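Local coordinates for fibronectin-binding protein BBK32 (Borrelia burgdorferi, PDB 6N1L) that inhibits the classical pathway of complement, probably by binding the protease C1r through this domain, and also binds fibronectin, at residues L13-I27 / M136-D148. Numbering follows the deposited sequence.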
ATOM      1  N   LEU A  13     -17.269   7.717 -12.361  1.00 48.12           N
ATOM      2  CA  LEU A  13     -16.741   8.468 -11.228  1.00 51.78           C
ATOM      3  C   LEU A  13     -16.914   7.693  -9.925  1.00 53.37           C
ATOM      4  O   LEU A  13     -16.019   7.692  -9.070  1.00 53.07           O
ATOM      5  CB  LEU A  13     -17.423   9.835 -11.147  1.00 51.31           C
ATOM      6  CG  LEU A  13     -17.099  10.811 -12.282  1.00 55.29           C
ATOM      7  CD1 LEU A  13     -18.177  11.875 -12.412  1.00 55.35           C
ATOM      8  CD2 LEU A  13     -15.734  11.450 -12.070  1.00 53.01           C
ATOM      9  N   GLU A  14     -18.051   7.008  -9.770  1.00 52.21           N
ATOM     10  CA  GLU A  14     -18.285   6.188  -8.585  1.00 53.36           C
ATOM     11  C   GLU A  14     -17.312   5.016  -8.525  1.00 51.26           C
ATOM     12  O   GLU A  14     -16.749   4.713  -7.466  1.00 52.01           O
ATOM     13  CB  GLU A  14     -19.728   5.680  -8.578  1.00 56.74           C
ATOM     14  CG  GLU A  14     -20.771   6.742  -8.258  1.00 61.92           C
ATOM     15  CD  GLU A  14     -20.269   7.769  -7.259  1.00 66.07           C
ATOM     16  OE1 GLU A  14     -19.858   8.867  -7.692  1.00 66.61           O
ATOM     17  OE2 GLU A  14     -20.287   7.477  -6.041  1.00 70.66           O
ATOM     18  N   GLY A  15     -17.126   4.327  -9.655  1.00 48.11           N
ATOM     19  CA  GLY A  15     -16.188   3.217  -9.696  1.00 46.61           C
ATOM     20  C   GLY A  15     -14.768   3.630  -9.348  1.00 45.45           C
ATOM     21  O   GLY A  15     -14.066   2.919  -8.626  1.00 42.77           O
ATOM     22  N   VAL A  16     -14.325   4.787  -9.846  1.00 41.72           N
ATOM     23  CA  VAL A  16     -12.970   5.231  -9.523  1.00 42.22           C
ATOM     24  C   VAL A  16     -12.871   5.598  -8.047  1.00 46.47           C
ATOM     25  O   VAL A  16     -11.907   5.227  -7.360  1.00 38.97           O
ATOM     26  CB  VAL A  16     -12.561   6.393 -10.444  1.00 42.71           C
ATOM     27  CG1 VAL A  16     -11.357   7.132  -9.878  1.00 36.50           C
ATOM     28  CG2 VAL A  16     -12.270   5.859 -11.843  1.00 38.32           C
ATOM     29  N   LYS A  17     -13.891   6.280  -7.519  1.00 46.57           N
ATOM     30  CA  LYS A  17     -13.882   6.653  -6.109  1.00 47.29           C
ATOM     31  C   LYS A  17     -13.823   5.421  -5.212  1.00 44.17           C
ATOM     32  O   LYS A  17     -13.076   5.399  -4.225  1.00 47.42           O
ATOM     33  CB  LYS A  17     -15.112   7.501  -5.785  1.00 52.71           C
ATOM     34  CG  LYS A  17     -15.200   7.913  -4.323  1.00 57.91           C
ATOM     35  CD  LYS A  17     -16.643   8.080  -3.871  1.00 61.19           C
ATOM     36  CE  LYS A  17     -16.777   7.852  -2.369  1.00 63.02           C
ATOM     37  NZ  LYS A  17     -17.972   7.022  -2.060  1.00 62.40           N
ATOM     38  N   TYR A  18     -14.581   4.377  -5.548  1.00 42.38           N
ATOM     39  CA  TYR A  18     -14.569   3.172  -4.727  1.00 45.70           C
ATOM     40  C   TYR A  18     -13.198   2.507  -4.746  1.00 46.37           C
ATOM     41  O   TYR A  18     -12.673   2.099  -3.700  1.00 39.95           O
ATOM     42  CB  TYR A  18     -15.629   2.180  -5.204  1.00 45.94           C
ATOM     43  CG  TYR A  18     -15.466   0.835  -4.540  1.00 49.67           C
ATOM     44  CD1 TYR A  18     -15.907   0.631  -3.236  1.00 53.40           C
ATOM     45  CD2 TYR A  18     -14.857  -0.227  -5.202  1.00 47.20           C
ATOM     46  CE1 TYR A  18     -15.748  -0.591  -2.608  1.00 53.35           C
ATOM     47  CE2 TYR A  18     -14.696  -1.457  -4.579  1.00 50.85           C
ATOM     48  CZ  TYR A  18     -15.146  -1.633  -3.285  1.00 54.56           C
ATOM     49  OH  TYR A  18     -14.987  -2.855  -2.658  1.00 54.07           O
ATOM     50  N   ASN A  19     -12.611   2.368  -5.935  1.00 41.56           N
ATOM     51  CA  ASN A  19     -11.355   1.634  -6.029  1.00 39.39           C
ATOM     52  C   ASN A  19     -10.192   2.434  -5.454  1.00 39.81           C
ATOM     53  O   ASN A  19      -9.271   1.845  -4.873  1.00 33.51           O
ATOM     54  CB  ASN A  19     -11.094   1.228  -7.478  1.00 39.59           C
ATOM     55  CG  ASN A  19     -11.941   0.041  -7.904  1.00 42.80           C
ATOM     56  OD1 ASN A  19     -11.549  -1.113  -7.723  1.00 41.55           O
ATOM     57  ND2 ASN A  19     -13.120   0.319  -8.462  1.00 39.83           N
ATOM     58  N   VAL A  20     -10.220   3.765  -5.585  1.00 37.02           N
ATOM     59  CA  VAL A  20      -9.185   4.583  -4.961  1.00 35.93           C
ATOM     60  C   VAL A  20      -9.292   4.503  -3.439  1.00 40.22           C
ATOM     61  O   VAL A  20      -8.281   4.357  -2.732  1.00 34.87           O
ATOM     62  CB  VAL A  20      -9.274   6.032  -5.471  1.00 36.90           C
ATOM     63  CG1 VAL A  20      -8.340   6.932  -4.681  1.00 36.97           C
ATOM     64  CG2 VAL A  20      -8.921   6.078  -6.956  1.00 34.80           C
ATOM     65  N   ASP A  21     -10.517   4.566  -2.912  1.00 37.47           N
ATOM     66  CA  ASP A  21     -10.706   4.423  -1.469  1.00 39.87           C
ATOM     67  C   ASP A  21     -10.189   3.082  -0.978  1.00 36.65           C
ATOM     68  O   ASP A  21      -9.535   3.004   0.071  1.00 36.50           O
ATOM     69  CB  ASP A  21     -12.185   4.568  -1.106  1.00 44.69           C
ATOM     70  CG  ASP A  21     -12.586   6.002  -0.803  1.00 54.81           C
ATOM     71  OD1 ASP A  21     -11.707   6.897  -0.812  1.00 54.41           O
ATOM     72  OD2 ASP A  21     -13.795   6.234  -0.562  1.00 60.71           O
ATOM     73  N   SER A  22     -10.479   2.008  -1.718  1.00 36.68           N
ATOM     74  CA  SER A  22      -9.975   0.693  -1.345  1.00 37.94           C
ATOM     75  C   SER A  22      -8.458   0.641  -1.417  1.00 34.25           C
ATOM     76  O   SER A  22      -7.819  -0.041  -0.613  1.00 33.02           O
ATOM     77  CB  SER A  22     -10.579  -0.380  -2.242  1.00 39.55           C
ATOM     78  OG  SER A  22     -11.997  -0.351  -2.184  1.00 41.59           O
ATOM     79  N   ALA A  23      -7.859   1.331  -2.387  1.00 32.81           N
ATOM     80  CA  ALA A  23      -6.400   1.343  -2.470  1.00 31.26           C
ATOM     81  C   ALA A  23      -5.804   2.074  -1.279  1.00 32.54           C
ATOM     82  O   ALA A  23      -4.776   1.644  -0.727  1.00 30.63           O
ATOM     83  CB  ALA A  23      -5.951   1.994  -3.783  1.00 29.46           C
ATOM     84  N   ILE A  24      -6.447   3.164  -0.856  1.00 31.00           N
ATOM     85  CA  ILE A  24      -5.987   3.920   0.301  1.00 33.74           C
ATOM     86  C   ILE A  24      -6.023   3.036   1.539  1.00 32.30           C
ATOM     87  O   ILE A  24      -5.058   2.977   2.314  1.00 29.56           O
ATOM     88  CB  ILE A  24      -6.838   5.187   0.490  1.00 35.40           C
ATOM     89  CG1 ILE A  24      -6.559   6.191  -0.633  1.00 34.91           C
ATOM     90  CG2 ILE A  24      -6.559   5.838   1.850  1.00 35.83           C
ATOM     91  CD1 ILE A  24      -7.437   7.441  -0.562  1.00 36.46           C
ATOM     92  N   GLN A  25      -7.141   2.331   1.726  1.00 31.48           N
ATOM     93  CA  GLN A  25      -7.269   1.396   2.843  1.00 31.28           C
ATOM     94  C   GLN A  25      -6.185   0.325   2.814  1.00 30.59           C
ATOM     95  O   GLN A  25      -5.673  -0.078   3.869  1.00 32.92           O
ATOM     96  CB  GLN A  25      -8.654   0.734   2.814  1.00 33.91           C
ATOM     97  CG  GLN A  25      -9.824   1.687   2.989  1.00 47.99           C
ATOM     98  CD  GLN A  25      -9.909   2.280   4.383  1.00 55.89           C
ATOM     99  OE1 GLN A  25      -9.146   3.183   4.742  1.00 55.16           O
ATOM    100  NE2 GLN A  25     -10.841   1.768   5.184  1.00 63.46           N
ATOM    101  N   THR A  26      -5.866  -0.193   1.622  1.00 28.66           N
ATOM    102  CA  THR A  26      -4.852  -1.230   1.500  1.00 27.86           C
ATOM    103  C   THR A  26      -3.477  -0.706   1.897  1.00 30.88           C
ATOM    104  O   THR A  26      -2.716  -1.406   2.571  1.00 28.23           O
ATOM    105  CB  THR A  26      -4.830  -1.788   0.080  1.00 30.44           C
ATOM    106  OG1 THR A  26      -6.157  -2.221  -0.281  1.00 33.70           O
ATOM    107  CG2 THR A  26      -3.864  -2.947  -0.043  1.00 29.35           C
ATOM    108  N   ILE A  27      -3.129   0.508   1.460  1.00 28.79           N
ATOM    109  CA  ILE A  27      -1.868   1.101   1.896  1.00 25.30           C
ATOM    110  C   ILE A  27      -1.833   1.215   3.411  1.00 28.70           C
ATOM    111  O   ILE A  27      -0.824   0.901   4.045  1.00 27.23           O
ATOM    112  CB  ILE A  27      -1.649   2.466   1.222  1.00 26.91           C
ATOM    113  CG1 ILE A  27      -1.402   2.233  -0.265  1.00 26.03           C
ATOM    114  CG2 ILE A  27      -0.455   3.170   1.890  1.00 27.86           C
ATOM    115  CD1 ILE A  27      -1.274   3.525  -1.108  1.00 26.16           C
ATOM    116  N   MET A 136       2.254   7.852  -1.768  1.00 28.83           N
ATOM    117  CA  MET A 136       1.213   7.386  -2.672  1.00 29.72           C
ATOM    118  C   MET A 136      -0.178   7.540  -2.064  1.00 30.61           C
ATOM    119  O   MET A 136      -1.120   7.963  -2.745  1.00 32.51           O
ATOM    120  CB  MET A 136       1.497   5.929  -3.034  1.00 29.93           C
ATOM    121  CG  MET A 136       0.527   5.317  -4.020  1.00 31.73           C
ATOM    122  SD  MET A 136       1.003   3.611  -4.364  1.00 33.01           S
ATOM    123  CE  MET A 136       2.567   3.865  -5.195  1.00 36.35           C
ATOM    124  N   ARG A 137      -0.338   7.197  -0.779  1.00 27.05           N
ATOM    125  CA  ARG A 137      -1.637   7.385  -0.139  1.00 27.34           C
ATOM    126  C   ARG A 137      -2.058   8.849  -0.175  1.00 31.49           C
ATOM    127  O   ARG A 137      -3.231   9.158  -0.410  1.00 35.55           O
ATOM    128  CB  ARG A 137      -1.587   6.882   1.305  1.00 30.22           C
ATOM    129  CG  ARG A 137      -2.925   6.922   2.017  1.00 33.09           C
ATOM    130  CD  ARG A 137      -2.820   6.257   3.407  1.00 30.89           C
ATOM    131  NE  ARG A 137      -1.873   6.970   4.259  1.00 33.92           N
ATOM    132  CZ  ARG A 137      -1.604   6.649   5.526  1.00 38.26           C
ATOM    133  NH1 ARG A 137      -2.205   5.618   6.105  1.00 32.47           N
ATOM    134  NH2 ARG A 137      -0.734   7.368   6.218  1.00 36.49           N
ATOM    135  N   ASP A 138      -1.112   9.761   0.060  1.00 32.67           N
ATOM    136  CA  ASP A 138      -1.417  11.188  -0.022  1.00 36.79           C
ATOM    137  C   ASP A 138      -1.829  11.578  -1.436  1.00 37.78           C
ATOM    138  O   ASP A 138      -2.809  12.309  -1.626  1.00 37.11           O
ATOM    139  CB  ASP A 138      -0.209  12.008   0.430  1.00 32.45           C
ATOM    140  CG  ASP A 138      -0.006  11.972   1.945  1.00 39.87           C
ATOM    141  OD1 ASP A 138      -0.911  11.495   2.664  1.00 41.27           O
ATOM    142  OD2 ASP A 138       1.064  12.424   2.401  1.00 44.75           O
ATOM    143  N   SER A 139      -1.111  11.073  -2.444  1.00 36.79           N
ATOM    144  CA  SER A 139      -1.477  11.373  -3.830  1.00 39.50           C
ATOM    145  C   SER A 139      -2.856  10.827  -4.169  1.00 40.83           C
ATOM    146  O   SER A 139      -3.637  11.482  -4.872  1.00 35.83           O
ATOM    147  CB  SER A 139      -0.435  10.808  -4.802  1.00 37.30           C
ATOM    148  OG  SER A 139       0.860  11.330  -4.567  1.00 45.11           O
ATOM    149  N   LEU A 140      -3.178   9.622  -3.691  1.00 32.71           N
ATOM    150  CA  LEU A 140      -4.514   9.080  -3.907  1.00 33.26           C
ATOM    151  C   LEU A 140      -5.584   9.931  -3.234  1.00 39.58           C
ATOM    152  O   LEU A 140      -6.701  10.044  -3.751  1.00 41.00           O
ATOM    153  CB  LEU A 140      -4.593   7.637  -3.398  1.00 30.68           C
ATOM    154  CG  LEU A 140      -3.751   6.627  -4.186  1.00 31.82           C
ATOM    155  CD1 LEU A 140      -3.738   5.277  -3.466  1.00 29.83           C
ATOM    156  CD2 LEU A 140      -4.276   6.463  -5.618  1.00 33.00           C
ATOM    157  N   LYS A 141      -5.266  10.528  -2.083  1.00 38.36           N
ATOM    158  CA  LYS A 141      -6.208  11.434  -1.434  1.00 41.35           C
ATOM    159  C   LYS A 141      -6.446  12.676  -2.289  1.00 43.97           C
ATOM    160  O   LYS A 141      -7.573  13.182  -2.356  1.00 46.10           O
ATOM    161  CB  LYS A 141      -5.692  11.818  -0.045  1.00 43.94           C
ATOM    162  CG  LYS A 141      -5.888  10.725   1.002  1.00 47.33           C
ATOM    163  CD  LYS A 141      -5.050  10.994   2.253  1.00 49.31           C
ATOM    164  CE  LYS A 141      -5.087   9.820   3.213  1.00 51.31           C
ATOM    165  NZ  LYS A 141      -6.414   9.675   3.879  1.00 55.83           N
ATOM    166  N   GLU A 142      -5.395  13.179  -2.940  1.00 42.54           N
ATOM    167  CA  GLU A 142      -5.560  14.270  -3.900  1.00 46.92           C
ATOM    168  C   GLU A 142      -6.487  13.867  -5.040  1.00 48.81           C
ATOM    169  O   GLU A 142      -7.354  14.649  -5.454  1.00 50.12           O
ATOM    170  CB  GLU A 142      -4.203  14.689  -4.449  1.00 44.59           C
ATOM    171  CG  GLU A 142      -3.504  15.724  -3.596  1.00 51.60           C
ATOM    172  CD  GLU A 142      -1.999  15.546  -3.552  1.00 57.99           C
ATOM    173  OE1 GLU A 142      -1.382  15.301  -4.616  1.00 58.88           O
ATOM    174  OE2 GLU A 142      -1.429  15.656  -2.442  1.00 62.13           O
ATOM    175  N   VAL A 143      -6.307  12.652  -5.571  1.00 44.18           N
ATOM    176  CA  VAL A 143      -7.162  12.164  -6.651  1.00 45.12           C
ATOM    177  C   VAL A 143      -8.622  12.225  -6.237  1.00 52.01           C
ATOM    178  O   VAL A 143      -9.486  12.677  -7.002  1.00 50.85           O
ATOM    179  CB  VAL A 143      -6.750  10.733  -7.052  1.00 37.47           C
ATOM    180  CG1 VAL A 143      -7.889  10.033  -7.784  1.00 38.96           C
ATOM    181  CG2 VAL A 143      -5.480  10.755  -7.889  1.00 38.22           C
ATOM    182  N   GLN A 144      -8.919  11.782  -5.013  1.00 47.02           N
ATOM    183  CA  GLN A 144     -10.293  11.804  -4.530  1.00 52.41           C
ATOM    184  C   GLN A 144     -10.863  13.213  -4.522  1.00 57.26           C
ATOM    185  O   GLN A 144     -12.044  13.403  -4.831  1.00 62.35           O
ATOM    186  CB  GLN A 144     -10.365  11.186  -3.134  1.00 49.97           C
ATOM    187  CG  GLN A 144     -10.124   9.682  -3.108  1.00 50.51           C
ATOM    188  CD  GLN A 144     -11.270   8.880  -3.723  1.00 51.22           C
ATOM    189  OE1 GLN A 144     -11.730   9.164  -4.835  1.00 57.83           O
ATOM    190  NE2 GLN A 144     -11.733   7.871  -3.001  1.00 52.90           N
ATOM    191  N   GLY A 145     -10.045  14.211  -4.192  1.00 54.46           N
ATOM    192  CA  GLY A 145     -10.536  15.580  -4.205  1.00 59.85           C
ATOM    193  C   GLY A 145     -10.748  16.116  -5.603  1.00 59.49           C
ATOM    194  O   GLY A 145     -11.679  16.894  -5.848  1.00 61.61           O
ATOM    195  N   ILE A 146      -9.887  15.717  -6.545  1.00 56.47           N
ATOM    196  CA  ILE A 146      -9.937  16.226  -7.911  1.00 56.63           C
ATOM    197  C   ILE A 146     -11.235  15.839  -8.609  1.00 58.95           C
ATOM    198  O   ILE A 146     -11.713  16.564  -9.490  1.00 65.10           O
ATOM    199  CB  ILE A 146      -8.691  15.735  -8.680  1.00 52.96           C
ATOM    200  CG1 ILE A 146      -7.454  16.501  -8.210  1.00 54.86           C
ATOM    201  CG2 ILE A 146      -8.867  15.878 -10.187  1.00 57.21           C
ATOM    202  CD1 ILE A 146      -6.168  16.083  -8.888  1.00 51.20           C
ATOM    203  N   ILE A 147     -11.839  14.714  -8.229  1.00 60.80           N
ATOM    204  CA  ILE A 147     -13.036  14.230  -8.898  1.00 62.62           C
ATOM    205  C   ILE A 147     -14.303  14.369  -8.061  1.00 67.22           C
ATOM    206  O   ILE A 147     -15.403  14.364  -8.633  1.00 70.64           O
ATOM    207  CB  ILE A 147     -12.870  12.764  -9.353  1.00 59.75           C
ATOM    208  CG1 ILE A 147     -12.618  11.865  -8.146  1.00 60.28           C
ATOM    209  CG2 ILE A 147     -11.757  12.642 -10.370  1.00 57.04           C
ATOM    210  CD1 ILE A 147     -13.012  10.424  -8.367  1.00 60.31           C
ATOM    211  N   ASP A 148     -14.193  14.465  -6.738  1.00 66.59           N
ATOM    212  CA  ASP A 148     -15.379  14.587  -5.894  1.00 69.44           C
ATOM    213  C   ASP A 148     -15.326  15.856  -5.050  1.00 71.21           C
ATOM    214  O   ASP A 148     -14.512  15.969  -4.134  1.00 68.38           O
ATOM    215  CB  ASP A 148     -15.530  13.363  -4.984  1.00 70.29           C
ATOM    216  CG  ASP A 148     -15.923  12.101  -5.748  1.00 73.97           C
ATOM    217  OD1 ASP A 148     -16.201  11.073  -5.092  1.00 75.88           O
ATOM    218  OD2 ASP A 148     -15.956  12.131  -6.997  1.00 73.99           O
TER
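Gln-144 reaches from helix 122-147 into a hole on helix 9-44 formed by Lys-17, Val-20, Asp-21 and Ile-24. From CB its chain leaves with CG beside the backbone N (chi1 -70°), and a bend at chi2 (-71°) lays the amide against helix 9-44. CG presses on Val-20 CG1 at 3.6 Å, and CD rests on the same methyl. At the tip, OE1 lies over the CA and CG of Lys-17, buried without a polar partner, while NE2 donates to Lys-17 O at 3.1 Å, in the carbonyl plane and on a lone pair. That oxygen also accepts the helical bond from Asp-21 N. NE2 lies 2.4 Å from Asp-21 OD1 as well, unusually short, so the details of that bond are doubtful.

Leu-140 and Ile-24 interlock next along the interface, Ile-24 CG1 lying 3.7 Å from Leu-140 CB, and each fills a hole in the opposite helix. Leu-140 CD1 continues inward to Ala-23 CB and Ile-27 CD1. Ile-24 CG2 meets Arg-137 CG at 3.8 Å, and Arg-137 NH1 is hydrogen-bonded to Thr-28 OG1. Here the axes of segments 13-27 and 136-147 approach to 9.6 Å, nearly antiparallel (159°), in knobs-into-holes packing between the first and last helices of an all-helical bundle.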